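PDB 3PF0: imelysin-like protein, which is of unknown function but belongs to the imelysin-like (peptidase M75) family and has been classed as a putative metalloendopeptidase. Local coordinates for residues 108-113 with 269-274; 172-177 with 186-191; 235-240 with 277-282; 258-263 with 319-324; 281-286 with 302-307. All blocks are in the same frame, centred on the assembly; numbering follows the deposited sequence.

Contact 1 of 5, residues 108-113 with 269-274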
# COMPACT_ATOMS: atom_id res chain seq x y z
N ALA A 108 -4.88 -1.16 -4.96
CA ALA A 108 -5.18 0.27 -4.71
C ALA A 108 -4.69 0.70 -3.33
O ALA A 108 -4.13 1.78 -3.19
CB ALA A 108 -6.68 0.54 -4.85
N TRP A 109 -4.89 -0.14 -2.31
CA TRP A 109 -4.40 0.20 -0.98
C TRP A 109 -2.88 0.11 -0.90
O TRP A 109 -2.27 0.93 -0.20
CB TRP A 109 -5.04 -0.65 0.11
CG TRP A 109 -4.50 -0.33 1.47
CD1 TRP A 109 -3.63 -1.08 2.20
CD2 TRP A 109 -4.66 0.90 2.19
NE1 TRP A 109 -3.27 -0.41 3.35
CE2 TRP A 109 -3.87 0.82 3.35
CE3 TRP A 109 -5.39 2.08 1.95
CZ2 TRP A 109 -3.81 1.86 4.30
CZ3 TRP A 109 -5.32 3.11 2.88
CH2 TRP A 109 -4.55 2.99 4.04
N ALA A 110 -2.26 -0.84 -1.64
CA ALA A 110 -0.80 -0.98 -1.69
C ALA A 110 -0.17 0.32 -2.21
O ALA A 110 0.84 0.77 -1.68
CB ALA A 110 -0.39 -2.16 -2.56
N SER A 111 -0.83 0.96 -3.19
CA SER A 111 -0.42 2.24 -3.75
C SER A 111 -0.59 3.36 -2.71
O SER A 111 0.35 4.11 -2.50
CB SER A 111 -1.23 2.54 -5.01
OG SER A 111 -0.83 1.62 -6.02
N ALA A 112 -1.75 3.41 -2.02
CA ALA A 112 -2.04 4.41 -0.97
C ALA A 112 -1.06 4.32 0.23
O ALA A 112 -0.87 5.30 0.96
CB ALA A 112 -3.48 4.26 -0.47
N GLU A 113 -0.40 3.15 0.39
CA GLU A 113 0.57 2.91 1.47
C GLU A 113 1.88 3.72 1.27
O GLU A 113 2.75 3.69 2.15
CB GLU A 113 0.87 1.42 1.61
CG GLU A 113 -0.16 0.71 2.47
CD GLU A 113 0.05 -0.78 2.67
OE1 GLU A 113 0.73 -1.41 1.83
OE2 GLU A 113 -0.52 -1.33 3.64
N ARG A 269 3.09 -10.90 -6.45
CA ARG A 269 3.66 -10.15 -7.57
C ARG A 269 2.83 -8.89 -7.89
O ARG A 269 3.41 -7.83 -8.09
CB ARG A 269 3.80 -11.04 -8.82
CG ARG A 269 4.64 -10.39 -9.94
CD ARG A 269 4.63 -11.19 -11.23
NE ARG A 269 3.33 -11.15 -11.90
CZ ARG A 269 2.93 -12.03 -12.82
NH1 ARG A 269 3.73 -13.02 -13.19
NH2 ARG A 269 1.73 -11.93 -13.37
N ALA A 270 1.49 -9.01 -7.86
CA ALA A 270 0.56 -7.90 -8.10
C ALA A 270 0.68 -6.80 -7.03
O ALA A 270 0.56 -5.62 -7.37
CB ALA A 270 -0.87 -8.41 -8.17
N ILE A 271 0.93 -7.18 -5.76
CA ILE A 271 1.08 -6.21 -4.66
C ILE A 271 2.41 -5.45 -4.80
O ILE A 271 2.41 -4.23 -4.72
CB ILE A 271 0.92 -6.88 -3.26
CG1 ILE A 271 -0.40 -7.70 -3.15
CG2 ILE A 271 1.01 -5.85 -2.12
CD1 ILE A 271 -1.75 -6.90 -3.52
N ILE A 272 3.53 -6.17 -5.06
CA ILE A 272 4.86 -5.56 -5.21
C ILE A 272 4.88 -4.62 -6.44
O ILE A 272 5.43 -3.53 -6.36
CB ILE A 272 5.99 -6.64 -5.25
CG1 ILE A 272 5.99 -7.52 -3.96
CG2 ILE A 272 7.38 -6.02 -5.50
CD1 ILE A 272 6.06 -6.78 -2.57
N ASN A 273 4.23 -5.04 -7.55
CA ASN A 273 4.11 -4.28 -8.79
C ASN A 273 3.34 -2.97 -8.57
O ASN A 273 3.80 -1.92 -9.04
CB ASN A 273 3.41 -5.14 -9.84
CG ASN A 273 3.46 -4.61 -11.25
OD1 ASN A 273 4.53 -4.45 -11.84
ND2 ASN A 273 2.29 -4.40 -11.82
N ALA A 274 2.22 -3.01 -7.84
CA ALA A 274 1.42 -1.82 -7.54
C ALA A 274 2.24 -0.80 -6.75
O ALA A 274 2.21 0.39 -7.07
CB ALA A 274 0.16 -2.20 -6.76

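Contact 2 of 5, residues 172-177 with 186-191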
# COMPACT_ATOMS: atom_id res chain seq x y z
N GLU A 172 -9.51 -11.30 2.41
CA GLU A 172 -8.73 -12.28 1.66
C GLU A 172 -8.98 -13.68 2.19
O GLU A 172 -9.24 -14.60 1.41
CB GLU A 172 -7.24 -11.94 1.76
CG GLU A 172 -6.37 -12.89 0.94
CD GLU A 172 -4.88 -12.74 1.15
OE1 GLU A 172 -4.47 -11.99 2.06
OE2 GLU A 172 -4.12 -13.38 0.38
N GLU A 173 -8.91 -13.81 3.52
CA GLU A 173 -9.10 -15.05 4.24
C GLU A 173 -10.52 -15.58 4.03
O GLU A 173 -10.67 -16.76 3.75
CB GLU A 173 -8.79 -14.85 5.73
CG GLU A 173 -8.79 -16.13 6.56
CD GLU A 173 -7.95 -17.27 6.01
OE1 GLU A 173 -6.70 -17.16 6.04
OE2 GLU A 173 -8.54 -18.26 5.52
N ALA A 174 -11.55 -14.71 4.16
CA ALA A 174 -12.94 -15.14 3.99
C ALA A 174 -13.24 -15.56 2.54
O ALA A 174 -13.98 -16.53 2.34
CB ALA A 174 -13.88 -14.04 4.42
N LEU A 175 -12.65 -14.86 1.54
CA LEU A 175 -12.88 -15.18 0.12
C LEU A 175 -12.10 -16.42 -0.37
O LEU A 175 -12.54 -17.08 -1.32
CB LEU A 175 -12.57 -13.97 -0.78
CG LEU A 175 -13.55 -12.80 -0.64
CD1 LEU A 175 -12.99 -11.55 -1.28
CD2 LEU A 175 -14.93 -13.14 -1.22
N TYR A 176 -10.97 -16.74 0.28
CA TYR A 176 -10.14 -17.88 -0.12
C TYR A 176 -10.20 -19.09 0.81
O TYR A 176 -9.51 -20.08 0.54
CB TYR A 176 -8.69 -17.42 -0.27
CG TYR A 176 -8.45 -16.74 -1.59
CD1 TYR A 176 -8.68 -15.38 -1.75
CD2 TYR A 176 -8.04 -17.47 -2.70
CE1 TYR A 176 -8.49 -14.75 -2.98
CE2 TYR A 176 -7.83 -16.85 -3.93
CZ TYR A 176 -8.06 -15.50 -4.07
OH TYR A 176 -7.85 -14.90 -5.28
N ALA A 177 -11.04 -19.05 1.87
CA ALA A 177 -11.19 -20.16 2.83
C ALA A 177 -11.76 -21.40 2.18
O ALA A 177 -11.36 -22.52 2.54
CB ALA A 177 -12.10 -19.73 3.98
N CYS A 186 -20.94 -14.79 3.70
CA CYS A 186 -21.47 -13.71 2.86
C CYS A 186 -21.69 -12.43 3.67
O CYS A 186 -21.30 -11.35 3.21
CB CYS A 186 -22.76 -14.17 2.20
SG CYS A 186 -22.59 -14.48 0.44
N ALA A 187 -22.26 -12.57 4.89
CA ALA A 187 -22.52 -11.47 5.81
C ALA A 187 -21.21 -10.83 6.24
O ALA A 187 -21.17 -9.61 6.40
CB ALA A 187 -23.32 -11.95 7.02
N TYR A 188 -20.15 -11.64 6.41
CA TYR A 188 -18.83 -11.15 6.81
C TYR A 188 -18.20 -10.31 5.70
O TYR A 188 -17.62 -9.28 5.99
CB TYR A 188 -17.87 -12.31 7.22
CG TYR A 188 -16.45 -11.81 7.44
CD1 TYR A 188 -16.06 -11.31 8.68
CD2 TYR A 188 -15.54 -11.73 6.38
CE1 TYR A 188 -14.79 -10.77 8.86
CE2 TYR A 188 -14.27 -11.19 6.56
CZ TYR A 188 -13.90 -10.72 7.80
OH TYR A 188 -12.65 -10.17 7.97
N VAL A 189 -18.24 -10.80 4.44
CA VAL A 189 -17.60 -10.15 3.29
C VAL A 189 -18.26 -8.78 3.07
O VAL A 189 -17.55 -7.80 2.82
CB VAL A 189 -17.61 -11.06 2.03
CG1 VAL A 189 -17.23 -10.30 0.76
CG2 VAL A 189 -16.70 -12.28 2.24
N MSE A 190 -19.59 -8.71 3.23
CA MSE A 190 -20.35 -7.46 3.10
C MSE A 190 -20.01 -6.52 4.25
O MSE A 190 -19.76 -5.33 4.00
CB MSE A 190 -21.85 -7.74 3.08
CG MSE A 190 -22.33 -8.34 1.76
SE MSE A 190 -24.19 -8.90 1.92
CE MSE A 190 -25.04 -7.14 2.12
N SER A 191 -19.95 -7.04 5.49
CA SER A 191 -19.62 -6.25 6.69
C SER A 191 -18.19 -5.70 6.64
O SER A 191 -18.00 -4.52 6.91
CB SER A 191 -19.79 -7.08 7.96
OG SER A 191 -21.15 -7.39 8.16

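Contact 3 of 5, residues 235-240 with 277-282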
# COMPACT_ATOMS: atom_id res chain seq x y z
N LEU A 235 10.57 6.52 1.06
CA LEU A 235 11.71 5.67 1.42
C LEU A 235 11.22 4.48 2.27
O LEU A 235 11.67 3.35 2.04
CB LEU A 235 12.80 6.49 2.15
CG LEU A 235 13.97 5.74 2.82
CD1 LEU A 235 14.82 4.93 1.82
CD2 LEU A 235 14.84 6.70 3.60
N SER A 236 10.29 4.75 3.23
CA SER A 236 9.70 3.74 4.11
C SER A 236 8.93 2.69 3.31
O SER A 236 8.93 1.53 3.68
CB SER A 236 8.77 4.40 5.13
OG SER A 236 8.22 3.45 6.03
N LEU A 237 8.28 3.11 2.20
CA LEU A 237 7.50 2.22 1.33
C LEU A 237 8.39 1.09 0.78
O LEU A 237 8.01 -0.08 0.88
CB LEU A 237 6.85 3.01 0.16
CG LEU A 237 6.02 2.20 -0.85
CD1 LEU A 237 4.72 1.69 -0.24
CD2 LEU A 237 5.71 3.02 -2.08
N VAL A 238 9.56 1.43 0.22
CA VAL A 238 10.48 0.46 -0.38
C VAL A 238 11.30 -0.26 0.73
O VAL A 238 11.62 -1.44 0.55
CB VAL A 238 11.36 1.12 -1.49
CG1 VAL A 238 12.04 2.39 -1.02
CG2 VAL A 238 12.36 0.14 -2.11
N GLU A 239 11.59 0.41 1.87
CA GLU A 239 12.34 -0.23 2.96
C GLU A 239 11.51 -1.34 3.62
O GLU A 239 12.01 -2.45 3.76
CB GLU A 239 12.82 0.80 3.99
CG GLU A 239 14.34 0.90 4.04
CD GLU A 239 14.95 2.13 4.70
OE1 GLU A 239 14.23 2.88 5.39
OE2 GLU A 239 16.18 2.33 4.52
N THR A 240 10.22 -1.05 3.98
CA THR A 240 9.34 -2.05 4.60
C THR A 240 8.98 -3.15 3.59
O THR A 240 8.77 -4.29 3.99
CB THR A 240 8.07 -1.41 5.20
OG1 THR A 240 7.31 -0.77 4.17
CG2 THR A 240 8.37 -0.44 6.34
N ALA A 277 5.08 0.66 -9.17
CA ALA A 277 4.47 1.59 -10.14
C ALA A 277 4.12 2.95 -9.49
O ALA A 277 4.23 3.98 -10.15
CB ALA A 277 3.22 0.96 -10.75
N THR A 278 3.72 2.94 -8.20
CA THR A 278 3.37 4.15 -7.45
C THR A 278 4.65 4.93 -7.15
O THR A 278 4.68 6.15 -7.35
CB THR A 278 2.56 3.77 -6.21
OG1 THR A 278 1.36 3.14 -6.67
CG2 THR A 278 2.21 4.95 -5.33
N LEU A 279 5.71 4.22 -6.72
CA LEU A 279 7.02 4.81 -6.45
C LEU A 279 7.61 5.39 -7.74
O LEU A 279 8.15 6.50 -7.71
CB LEU A 279 7.96 3.77 -5.82
CG LEU A 279 9.26 4.30 -5.18
CD1 LEU A 279 8.97 5.05 -3.88
CD2 LEU A 279 10.22 3.16 -4.90
N ASN A 280 7.47 4.66 -8.87
CA ASN A 280 7.94 5.11 -10.19
C ASN A 280 7.21 6.39 -10.63
O ASN A 280 7.83 7.28 -11.20
CB ASN A 280 7.77 4.02 -11.25
CG ASN A 280 8.39 4.39 -12.56
OD1 ASN A 280 9.61 4.49 -12.69
ND2 ASN A 280 7.55 4.64 -13.57
N LYS A 281 5.89 6.47 -10.36
CA LYS A 281 5.05 7.63 -10.69
C LYS A 281 5.55 8.87 -9.92
O LYS A 281 5.56 9.96 -10.48
CB LYS A 281 3.58 7.34 -10.35
CG LYS A 281 2.58 8.07 -11.23
CD LYS A 281 1.36 8.53 -10.45
CE LYS A 281 0.52 9.49 -11.25
NZ LYS A 281 -0.43 10.24 -10.38
N ALA A 282 5.98 8.68 -8.66
CA ALA A 282 6.50 9.74 -7.80
C ALA A 282 7.92 10.16 -8.22
O ALA A 282 8.20 11.36 -8.25
CB ALA A 282 6.50 9.27 -6.35

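Contact 4 of 5, residues 258-263 with 319-324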
# COMPACT_ATOMS: atom_id res chain seq x y z
N GLY A 258 7.26 -14.28 8.95
CA GLY A 258 6.15 -13.57 8.31
C GLY A 258 5.75 -14.16 6.98
O GLY A 258 6.20 -15.25 6.61
N HIS A 259 4.89 -13.44 6.25
CA HIS A 259 4.36 -13.91 4.97
C HIS A 259 4.42 -12.81 3.93
O HIS A 259 4.50 -11.63 4.26
CB HIS A 259 2.90 -14.39 5.14
CG HIS A 259 2.69 -15.21 6.38
ND1 HIS A 259 2.85 -16.59 6.37
CD2 HIS A 259 2.40 -14.82 7.64
CE1 HIS A 259 2.64 -16.99 7.62
NE2 HIS A 259 2.37 -15.95 8.42
N LEU A 260 4.41 -13.21 2.66
CA LEU A 260 4.37 -12.28 1.54
C LEU A 260 3.02 -11.57 1.55
O LEU A 260 2.04 -12.18 1.98
CB LEU A 260 4.51 -13.05 0.22
CG LEU A 260 5.90 -13.41 -0.26
CD1 LEU A 260 5.82 -14.62 -1.11
CD2 LEU A 260 6.49 -12.30 -1.10
N PRO A 261 2.89 -10.33 1.04
CA PRO A 261 1.54 -9.75 0.94
C PRO A 261 0.70 -10.62 -0.02
O PRO A 261 1.28 -11.22 -0.93
CB PRO A 261 1.79 -8.34 0.42
CG PRO A 261 3.10 -8.40 -0.26
CD PRO A 261 3.91 -9.45 0.43
N ALA A 262 -0.62 -10.77 0.23
CA ALA A 262 -1.56 -11.61 -0.54
C ALA A 262 -1.06 -13.07 -0.66
O ALA A 262 -1.17 -13.69 -1.73
CB ALA A 262 -1.81 -11.01 -1.93
N ALA A 263 -0.54 -13.63 0.46
CA ALA A 263 -0.02 -15.00 0.53
C ALA A 263 -1.11 -16.05 0.29
O ALA A 263 -0.83 -17.04 -0.40
CB ALA A 263 0.63 -15.24 1.89
N PRO A 319 6.90 -15.49 -11.10
CA PRO A 319 5.50 -15.99 -11.05
C PRO A 319 4.55 -15.09 -10.25
O PRO A 319 5.00 -14.17 -9.57
CB PRO A 319 5.65 -17.37 -10.39
CG PRO A 319 7.13 -17.67 -10.37
CD PRO A 319 7.78 -16.33 -10.27
N GLU A 320 3.22 -15.35 -10.36
CA GLU A 320 2.15 -14.62 -9.65
C GLU A 320 2.39 -14.62 -8.15
O GLU A 320 2.15 -13.62 -7.49
CB GLU A 320 0.77 -15.22 -9.95
CG GLU A 320 0.21 -14.84 -11.30
CD GLU A 320 -1.24 -15.23 -11.52
OE1 GLU A 320 -1.73 -16.16 -10.84
OE2 GLU A 320 -1.89 -14.58 -12.38
N ASP A 321 2.85 -15.78 -7.62
CA ASP A 321 3.24 -15.97 -6.23
C ASP A 321 4.76 -15.98 -6.21
O ASP A 321 5.38 -16.92 -6.72
CB ASP A 321 2.63 -17.27 -5.66
CG ASP A 321 2.84 -17.51 -4.18
OD1 ASP A 321 3.71 -16.85 -3.58
OD2 ASP A 321 2.15 -18.38 -3.62
N LEU A 322 5.37 -14.91 -5.65
CA LEU A 322 6.83 -14.75 -5.60
C LEU A 322 7.53 -15.84 -4.79
O LEU A 322 8.72 -16.08 -5.00
CB LEU A 322 7.23 -13.36 -5.06
CG LEU A 322 6.72 -12.14 -5.87
CD1 LEU A 322 7.12 -10.84 -5.21
CD2 LEU A 322 7.22 -12.16 -7.31
N ALA A 323 6.79 -16.54 -3.91
CA ALA A 323 7.34 -17.64 -3.11
C ALA A 323 7.71 -18.83 -3.98
O ALA A 323 8.62 -19.57 -3.61
CB ALA A 323 6.34 -18.07 -2.05
N THR A 324 7.03 -19.02 -5.14
CA THR A 324 7.27 -20.14 -6.06
C THR A 324 8.44 -19.85 -7.02
O THR A 324 8.75 -20.68 -7.87
CB THR A 324 5.98 -20.52 -6.85
OG1 THR A 324 5.74 -19.54 -7.86
CG2 THR A 324 4.75 -20.68 -5.96
O HOH W 1 1.62 -14.54 -2.76

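Contact 5 of 5, residues 281-286 with 302-307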
# COMPACT_ATOMS: atom_id res chain seq x y z
N LYS A 281 5.89 6.47 -10.36
CA LYS A 281 5.05 7.63 -10.69
C LYS A 281 5.55 8.87 -9.92
O LYS A 281 5.56 9.96 -10.48
CB LYS A 281 3.58 7.34 -10.35
CG LYS A 281 2.58 8.07 -11.23
CD LYS A 281 1.36 8.53 -10.45
CE LYS A 281 0.52 9.49 -11.25
NZ LYS A 281 -0.43 10.24 -10.38
N ALA A 282 5.98 8.68 -8.66
CA ALA A 282 6.50 9.74 -7.80
C ALA A 282 7.92 10.16 -8.22
O ALA A 282 8.20 11.36 -8.25
CB ALA A 282 6.50 9.27 -6.35
N MSE A 283 8.80 9.19 -8.54
CA MSE A 283 10.20 9.42 -8.92
C MSE A 283 10.38 9.99 -10.34
O MSE A 283 11.35 10.72 -10.55
CB MSE A 283 11.05 8.14 -8.80
CG MSE A 283 11.21 7.62 -7.37
SE MSE A 283 11.63 9.00 -6.07
CE MSE A 283 11.29 8.01 -4.45
N THR A 284 9.49 9.63 -11.29
CA THR A 284 9.58 10.09 -12.69
C THR A 284 8.60 11.26 -12.95
O THR A 284 8.41 11.67 -14.11
CB THR A 284 9.36 8.94 -13.70
OG1 THR A 284 8.01 8.49 -13.62
CG2 THR A 284 10.35 7.78 -13.50
N ASP A 285 8.00 11.80 -11.87
CA ASP A 285 7.07 12.92 -11.90
C ASP A 285 7.79 14.16 -12.48
O ASP A 285 8.84 14.54 -11.95
CB ASP A 285 6.53 13.18 -10.48
CG ASP A 285 5.70 14.44 -10.26
OD1 ASP A 285 5.09 14.94 -11.24
OD2 ASP A 285 5.63 14.89 -9.10
N PRO A 286 7.27 14.75 -13.59
CA PRO A 286 7.93 15.92 -14.21
C PRO A 286 8.17 17.10 -13.26
O PRO A 286 9.16 17.80 -13.41
CB PRO A 286 6.97 16.33 -15.33
CG PRO A 286 6.18 15.13 -15.62
CD PRO A 286 6.05 14.37 -14.34
N ASP A 302 17.59 10.23 -13.56
CA ASP A 302 17.89 9.24 -14.59
C ASP A 302 18.24 7.86 -13.98
O ASP A 302 17.72 6.85 -14.45
CB ASP A 302 19.03 9.72 -15.50
N THR A 303 19.11 7.83 -12.94
CA THR A 303 19.55 6.60 -12.27
C THR A 303 18.39 5.93 -11.51
O THR A 303 18.28 4.70 -11.55
CB THR A 303 20.75 6.84 -11.34
OG1 THR A 303 20.47 7.96 -10.49
CG2 THR A 303 22.04 7.06 -12.11
N LEU A 304 17.53 6.73 -10.84
CA LEU A 304 16.36 6.22 -10.12
C LEU A 304 15.33 5.64 -11.09
O LEU A 304 14.82 4.56 -10.84
CB LEU A 304 15.73 7.30 -9.23
CG LEU A 304 16.11 7.28 -7.76
CD1 LEU A 304 15.77 8.59 -7.09
CD2 LEU A 304 15.44 6.11 -7.02
N SER A 305 15.07 6.35 -12.21
CA SER A 305 14.14 5.91 -13.26
C SER A 305 14.58 4.56 -13.87
O SER A 305 13.75 3.66 -14.05
CB SER A 305 14.03 6.96 -14.36
OG SER A 305 13.15 6.57 -15.41
N THR A 306 15.89 4.41 -14.16
CA THR A 306 16.47 3.20 -14.75
C THR A 306 16.38 2.05 -13.75
O THR A 306 15.96 0.96 -14.15
CB THR A 306 17.91 3.48 -15.22
OG1 THR A 306 17.85 4.45 -16.27
CG2 THR A 306 18.61 2.22 -15.74
N ALA A 307 16.73 2.28 -12.46
CA ALA A 307 16.68 1.27 -11.39
C ALA A 307 15.24 0.74 -11.17
O ALA A 307 15.06 -0.47 -11.03
CB ALA A 307 17.24 1.83 -10.10

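Contact 1 of 5, residues 108-113 with 269-274
Ser111 holds OG anti to its carbonyl carbon (chi1 -69°), which carries the hydroxyl out to Ala274 on the neighbouring helix, and Ile271 keeps CG2 anti to its own backbone N, so that this methyl rather than the longer CG1 branch meets Ala110. The evidence is van der Waals spacing: Ala110 CB lies 4.0 Å from Ile271 CG2 and 4.2 Å from Ala274 CB, so one small methyl sits against both residues, one helical turn apart. Ala110 CB also comes within 4.1 Å of Ile271 O, which shows that it packs on the backbone as well as on side chains. On the flank, Ser111 OG reaches Ala274 O at 3.4 Å, a weak bond whose proton has other acceptors within reach. The stronger polar partner of Ser111 OG is Thr278 OG1, which is itself hydrogen-bonded to Ala274 O; hydroxyls and carbonyl therefore form a small polar cluster beside the alanines. Beyond Ser111, Glu113 OE1 makes a salt bridge with Lys275, a second polar tie between the same two parts of the chain. The surroundings close the interface further, since Ile271 also packs on Leu103 and Ala106 of helix 92-112. With alanine at the crossing, the axes approach to 8.6 Å, the CA atoms of Ser111 and Ala274 come within 5.9 Å, and the helices run in roughly the same direction at a signed angle of -38°. This is the geometry of a close, small-residue helix-helix crossing inside the all-helical imelysin-like fold.

Contact 2 of 5, residues 172-177 with 186-191
Ala174 is the bump of this contact, and Tyr188 with Val189 form the hollow that takes it. Its CB lies 3.5 Å from Tyr188 CD2, approaching the ring obliquely, and 4.0 Å from Val189 CG2 on the neighbouring residue. Tyr188 offers that part of its ring because CG stands anti to the backbone N (chi1 172°). Val189 is in turn a bump for the other helix: its CG2 also touches Leu175 CD2 at 4.0 Å, so the valine methyl nests against both Ala174 and Leu175. The side chains of Leu175 and Val189 cross at about a right angle, and Val189 CG1 stays near the same leucine methyl, at 4.2 Å. The two helical segments run roughly antiparallel, at 148°, as consecutive helices 167-176 and 183-214 joined by a short link, with axes 9.9 Å apart. Beyond the pair, Leu175 continues onto Leu95 and Leu98 of helix 92-112, while the disulfide of Cys186 with Cys85 ties helix 183-214 to the region following helix 48-84. No hydrogen bond crosses between the segments, and Tyr188 OH turns to Val165 O instead; cohesion between these segments probably comes from buried apolar fit and dispersion.

Contact 3 of 5, residues 235-240 with 277-282
Apolar contact is the sole link between the segments, and Leu279 supplies one side of it. With CG anti to the backbone N (chi1 -166°), its forked end reaches helix 225-250 and divides there. CD1 lies 4.2 Å from Leu237 CD2, methyl to methyl, while CD2 rests 4.1 Å from Val238 CB, at the branch point of the valine. The leucine thus straddles two consecutive residues. Its backbone stands well back, with the CA atoms of Leu237 and Leu279 8.2 Å apart, as expected when side chains alone bridge the helices. The apolar layer extends further: Leu279 also packs on Leu234 and on Leu308 of helix 298-316, and Val238 on Thr341 and Ile344 of helix 327-351.

No polar bond crosses between the two segments; Glu239 OE2 instead forms a salt bridge with Lys345 of helix 327-351. Ser236 is modelled in two conformers; its carbonyl O accepts both Thr240 N and Thr240 OG1, from opposite faces of its plane, the hydroxyl bond between Thr240 OG1 and Ser236 O being 2.9 Å long.

All three touching residues are buried hydrocarbon, consistent with hydrophobic burial, not directional bonding, joining the helices at this point.

Contact 4 of 5, residues 258-263 with 319-324
A type II beta turn, beginning at Leu260, meets an Asx turn built on Asp321; the contact joins the loop between helices 225-250 and 268-283 to the loop between helices 298-316 and 327-351. Leu260 makes the approach. Its CG lies anti to the carbonyl carbon (chi1 -83°), which carries the fork across; the second torsion then turns CD1 and CD2 to different partners. CD1 comes against the middle residue of the 3-10 segment, 3.5 Å from Ala323 N and 3.6 Å from Ala323 CB, and lies 3.9 Å from Asp321 OD1. CD2 faces the preceding residue, 4.2 Å from Leu322 CB, and the two leucines cross at about a right angle. The Asx turn shapes the surface that Leu260 meets: Ala323 N donates to Asp321 OD1 over 3.1 Å at 151°, coming from above the carboxylate plane, 39° out of it. The main-chain O of Asp321 is also gripped, since both Thr324 N and Thr324 OG1 bond to it, the latter in the carbonyl plane at 2.9 Å from Asp321 O. One water links the segments beside the leucine; it donates to Ala262 O at 3.1 Å and, weakly, to Asp321 OD1. Around this, Leu260 also packs on Leu250 and Ser268, while Leu322 continues onto Ile246 and Ile272. No direct hydrogen bond passes between the two segments, so the chemistry is divided: a buried leucine provides the touching surface, and a carboxylate held by Ala323 N probably adds a weak water-mediated tie at the margin.

Contact 5 of 5, residues 281-286 with 302-307
Thr284 OG1 is held by a hydrogen bond to Asn280 O, one turn back, in the last turn of helix 268-283, and that bond helps fix the rotation of a side chain that touches Ser305. OG1 sits between the backbone N and the carbonyl carbon (chi1 68°), while CG2 lies anti to the carbonyl carbon and is offered to the opposite helix. The setting is a helix terminus: helix 268-283 gives way to a turn at Thr284, the first residue to leave helical angles, and Asp285 occupies the N-cap of helix 286-292, with OD1 weakly bonded to Val287 N. The chain later returns as helix 298-316, whose segment 302-307 faces this terminus. On the more exposed side, Thr284 CG2 lies 3.6 Å from Ser305 OG and 3.9 Å from Ser305 CB, a methyl packed against a hydroxymethyl group rather than a polar bond. The backbones come near here, with 6.2 Å between Thr284 CA and Ser305 CA. In helix 298-316, hydrogen bonds from Thr306 N to Asp302 O and from Ala307 N to Thr303 O keep the i to i+4 pattern here. Asp285 has a further partner, His57, through OD2, which ties the turn to helix 48-84. Deeper in, the selenomethionine Met283 and Leu304 form the buried half of the interface, and Met283 also packs on Ile344, Leu348 and Leu234, so several helices share its side chain. Across the two segments this half rests on one approach, Met283 SE to Leu304 CD1, at 4.3 Å.

Helix 268-283 threads through contacts 1, 3 and 5 in order, with centres 10 Å apart between contacts 1 and 3 and 11 Å between contacts 3 and 5. Contacts 1 and 3 are joined directly by Ser111 OG and Thr278 OG1, 2.7 Å apart, and contacts 3 and 5 share Lys281 and Ala282. Contact 4 adjoins the beginning of the same helix: Arg269 N lies 3.1 Å from Glu320 O, and Ile271 packs on Pro261. Contact 2 stands farthest off, about 38 Å from contact 5 between centres, yet Glu172 reaches Ala262 and Ala263 of contact 4.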